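Local coordinates for transcriptional regulator, TetR family (Legionella pneumophila subsp. pneumophila str. Philadelphia 1, PDB 3ON4), which probably binds DNA through an N-terminal helix-turn-helix domain and regulates transcription, as expected of a TetR-family regulator, at residues A71-I76 with Q89-A94. Numbering follows the deposited sequence.
Sequences AVLSDI and QKFFDA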
ATOM      1  N   ALA A  71      21.873  -4.721   4.543  1.00 26.61           N
ATOM      2  CA  ALA A  71      23.005  -5.536   4.079  1.00 28.99           C
ATOM      3  C   ALA A  71      22.915  -5.776   2.569  1.00 28.44           C
ATOM      4  O   ALA A  71      23.895  -5.663   1.860  1.00 29.62           O
ATOM      5  CB  ALA A  71      23.051  -6.876   4.828  1.00 29.14           C
ATOM      6  N   VAL A  72      21.722  -6.118   2.104  1.00 26.80           N
ATOM      7  CA  VAL A  72      21.481  -6.358   0.680  1.00 27.10           C
ATOM      8  C   VAL A  72      21.840  -5.115  -0.139  1.00 26.70           C
ATOM      9  O   VAL A  72      22.531  -5.208  -1.166  1.00 26.77           O
ATOM     10  CB  VAL A  72      20.005  -6.769   0.440  1.00 27.10           C
ATOM     11  CG1 VAL A  72      19.621  -6.701  -1.076  1.00 27.60           C
ATOM     12  CG2 VAL A  72      19.757  -8.161   1.004  1.00 28.31           C
ATOM     13  N   LEU A  73      21.382  -3.958   0.333  1.00 24.87           N
ATOM     14  CA  LEU A  73      21.609  -2.687  -0.359  1.00 25.79           C
ATOM     15  C   LEU A  73      23.089  -2.296  -0.364  1.00 27.21           C
ATOM     16  O   LEU A  73      23.641  -1.867  -1.389  1.00 26.95           O
ATOM     17  CB  LEU A  73      20.777  -1.581   0.300  1.00 25.31           C
ATOM     18  CG  LEU A  73      19.249  -1.666   0.158  1.00 25.44           C
ATOM     19  CD1 LEU A  73      18.636  -0.401   0.730  1.00 27.20           C
ATOM     20  CD2 LEU A  73      18.812  -1.880  -1.268  1.00 27.25           C
ATOM     21  N   SER A  74      23.719  -2.464   0.798  1.00 27.15           N
ATOM     22  CA  SER A  74      25.138  -2.211   0.963  1.00 29.60           C
ATOM     23  C   SER A  74      25.951  -2.991  -0.071  1.00 30.70           C
ATOM     24  O   SER A  74      26.905  -2.452  -0.669  1.00 31.95           O
ATOM     25  CB  SER A  74      25.567  -2.589   2.386  1.00 30.13           C
ATOM     26  OG  SER A  74      26.945  -2.354   2.560  1.00 36.02           O
ATOM     27  N   ASP A  75      25.577  -4.251  -0.285  1.00 30.15           N
ATOM     28  CA  ASP A  75      26.286  -5.105  -1.244  1.00 32.64           C
ATOM     29  C   ASP A  75      26.121  -4.645  -2.682  1.00 32.05           C
ATOM     30  O   ASP A  75      27.023  -4.840  -3.489  1.00 33.94           O
ATOM     31  CB  ASP A  75      25.847  -6.567  -1.107  1.00 33.14           C
ATOM     32  CG  ASP A  75      26.493  -7.258   0.088  1.00 38.00           C
ATOM     33  OD1 ASP A  75      27.647  -6.918   0.424  1.00 41.80           O
ATOM     34  OD2 ASP A  75      25.851  -8.152   0.684  1.00 40.36           O
ATOM     35  N   ILE A  76      24.960  -4.054  -2.993  1.00 30.14           N
ATOM     36  CA  ILE A  76      24.713  -3.486  -4.315  1.00 30.45           C
ATOM     37  C   ILE A  76      25.505  -2.200  -4.506  1.00 31.95           C
ATOM     38  O   ILE A  76      26.186  -2.050  -5.524  1.00 33.05           O
ATOM     39  CB  ILE A  76      23.207  -3.212  -4.559  1.00 29.33           C
ATOM     40  CG1 ILE A  76      22.430  -4.538  -4.618  1.00 27.33           C
ATOM     41  CG2 ILE A  76      23.002  -2.400  -5.833  1.00 29.00           C
ATOM     42  CD1 ILE A  76      20.923  -4.392  -4.473  1.00 25.31           C
ATOM     43  N   GLN A  89      18.193  -0.857 -10.592  1.00 24.21           N
ATOM     44  CA  GLN A  89      17.570  -2.069 -11.165  1.00 24.28           C
ATOM     45  C   GLN A  89      17.735  -3.282 -10.233  1.00 24.26           C
ATOM     46  O   GLN A  89      16.791  -4.063 -10.014  1.00 23.80           O
ATOM     47  CB  GLN A  89      18.137  -2.373 -12.575  1.00 25.41           C
ATOM     48  CG  GLN A  89      17.759  -1.324 -13.646  1.00 26.46           C
ATOM     49  CD  GLN A  89      18.528  -1.472 -14.960  1.00 30.76           C
ATOM     50  OE1 GLN A  89      19.680  -1.924 -14.986  1.00 31.69           O
ATOM     51  NE2 GLN A  89      17.901  -1.056 -16.056  1.00 32.40           N
ATOM     52  N   LYS A  90      18.923  -3.434  -9.657  1.00 24.99           N
ATOM     53  CA  LYS A  90      19.188  -4.567  -8.764  1.00 25.26           C
ATOM     54  C   LYS A  90      18.470  -4.420  -7.425  1.00 24.18           C
ATOM     55  O   LYS A  90      18.076  -5.420  -6.814  1.00 23.28           O
ATOM     56  CB  LYS A  90      20.697  -4.761  -8.539  1.00 26.95           C
ATOM     57  CG  LYS A  90      21.473  -5.176  -9.763  1.00 32.11           C
ATOM     58  CD  LYS A  90      21.137  -6.582 -10.289  1.00 36.70           C
ATOM     59  CE  LYS A  90      21.967  -6.877 -11.543  1.00 40.84           C
ATOM     60  NZ  LYS A  90      21.655  -8.175 -12.240  1.00 42.91           N
ATOM     61  N   PHE A  91      18.298  -3.178  -6.974  1.00 23.22           N
ATOM     62  CA  PHE A  91      17.465  -2.896  -5.806  1.00 22.50           C
ATOM     63  C   PHE A  91      16.058  -3.441  -6.029  1.00 21.44           C
ATOM     64  O   PHE A  91      15.523  -4.149  -5.171  1.00 21.37           O
ATOM     65  CB  PHE A  91      17.438  -1.392  -5.515  1.00 21.99           C
ATOM     66  CG  PHE A  91      16.208  -0.928  -4.803  1.00 23.14           C
ATOM     67  CD1 PHE A  91      16.110  -1.018  -3.423  1.00 23.69           C
ATOM     68  CD2 PHE A  91      15.155  -0.378  -5.512  1.00 23.63           C
ATOM     69  CE1 PHE A  91      14.974  -0.577  -2.775  1.00 24.96           C
ATOM     70  CE2 PHE A  91      14.025   0.068  -4.864  1.00 23.09           C
ATOM     71  CZ  PHE A  91      13.928  -0.029  -3.515  1.00 21.80           C
ATOM     72  N   PHE A  92      15.462  -3.145  -7.182  1.00 21.39           N
ATOM     73  CA  PHE A  92      14.124  -3.671  -7.462  1.00 20.76           C
ATOM     74  C   PHE A  92      14.111  -5.202  -7.525  1.00 21.23           C
ATOM     75  O   PHE A  92      13.213  -5.835  -6.944  1.00 19.75           O
ATOM     76  CB  PHE A  92      13.536  -3.063  -8.730  1.00 21.78           C
ATOM     77  CG  PHE A  92      12.078  -3.415  -8.952  1.00 21.84           C
ATOM     78  CD1 PHE A  92      11.164  -3.336  -7.914  1.00 22.30           C
ATOM     79  CD2 PHE A  92      11.633  -3.826 -10.194  1.00 24.31           C
ATOM     80  CE1 PHE A  92       9.810  -3.660  -8.121  1.00 21.42           C
ATOM     81  CE2 PHE A  92      10.284  -4.162 -10.398  1.00 23.84           C
ATOM     82  CZ  PHE A  92       9.387  -4.059  -9.363  1.00 20.27           C
ATOM     83  N   ASP A  93      15.111  -5.798  -8.179  1.00 22.26           N
ATOM     84  CA  ASP A  93      15.255  -7.273  -8.185  1.00 23.65           C
ATOM     85  C   ASP A  93      15.329  -7.841  -6.756  1.00 22.50           C
ATOM     86  O   ASP A  93      14.684  -8.852  -6.437  1.00 22.31           O
ATOM     87  CB  ASP A  93      16.482  -7.728  -8.994  1.00 24.70           C
ATOM     88  CG  ASP A  93      16.349  -7.492 -10.506  1.00 28.61           C
ATOM     89  OD1 ASP A  93      15.234  -7.260 -11.046  1.00 30.36           O
ATOM     90  OD2 ASP A  93      17.399  -7.582 -11.181  1.00 30.18           O
ATOM     91  N   ALA A  94      16.092  -7.184  -5.884  1.00 22.66           N
ATOM     92  CA  ALA A  94      16.200  -7.618  -4.481  1.00 22.66           C
ATOM     93  C   ALA A  94      14.842  -7.545  -3.755  1.00 21.38           C
ATOM     94  O   ALA A  94      14.513  -8.440  -2.987  1.00 22.48           O
ATOM     95  CB  ALA A  94      17.249  -6.798  -3.728  1.00 22.67           C
TER
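Ile76 reaches across to helix 84-98 with a single methyl: its CD1 rests on the backbone there, 3.8 Å from both Lys90 O and Phe91 N. CG1 stands anti to the carbonyl carbon (chi1 -67°) and the chain is extended beyond it, which carries CD1 forward to the Lys90–Phe91 peptide. Ile76 CD1 also lies 4.1 Å from Lys90 CB; farther out the lysine chain bends at chi2 and its amine turns off from the interface.

Two further contacts join side chain to side chain. One turn back from Ile76, Val72 directs CG1 at the small side chain of Ala94, the methyls meeting at 3.6 Å between Val72 CG1 and Ala94 CB. The side chains of Leu73 and Phe91 run alongside each other in a common direction, and Leu73 CD2 comes up to the rim of the phenyl ring in its plane, 3.6 Å from Phe91 CD1.

With segment axes 10.2 Å apart at 153°, helices 54-77 and 84-98 form an antiparallel hairpin; as in TetR-family regulators generally, helix 54-77 leads from the predicted DNA-binding region into the all-helical C-terminal domain. Leu73 and Phe91 both continue onto Ile134 of helix 121-144, and Ile76 touches Trp137, so this third helix packs against both partners.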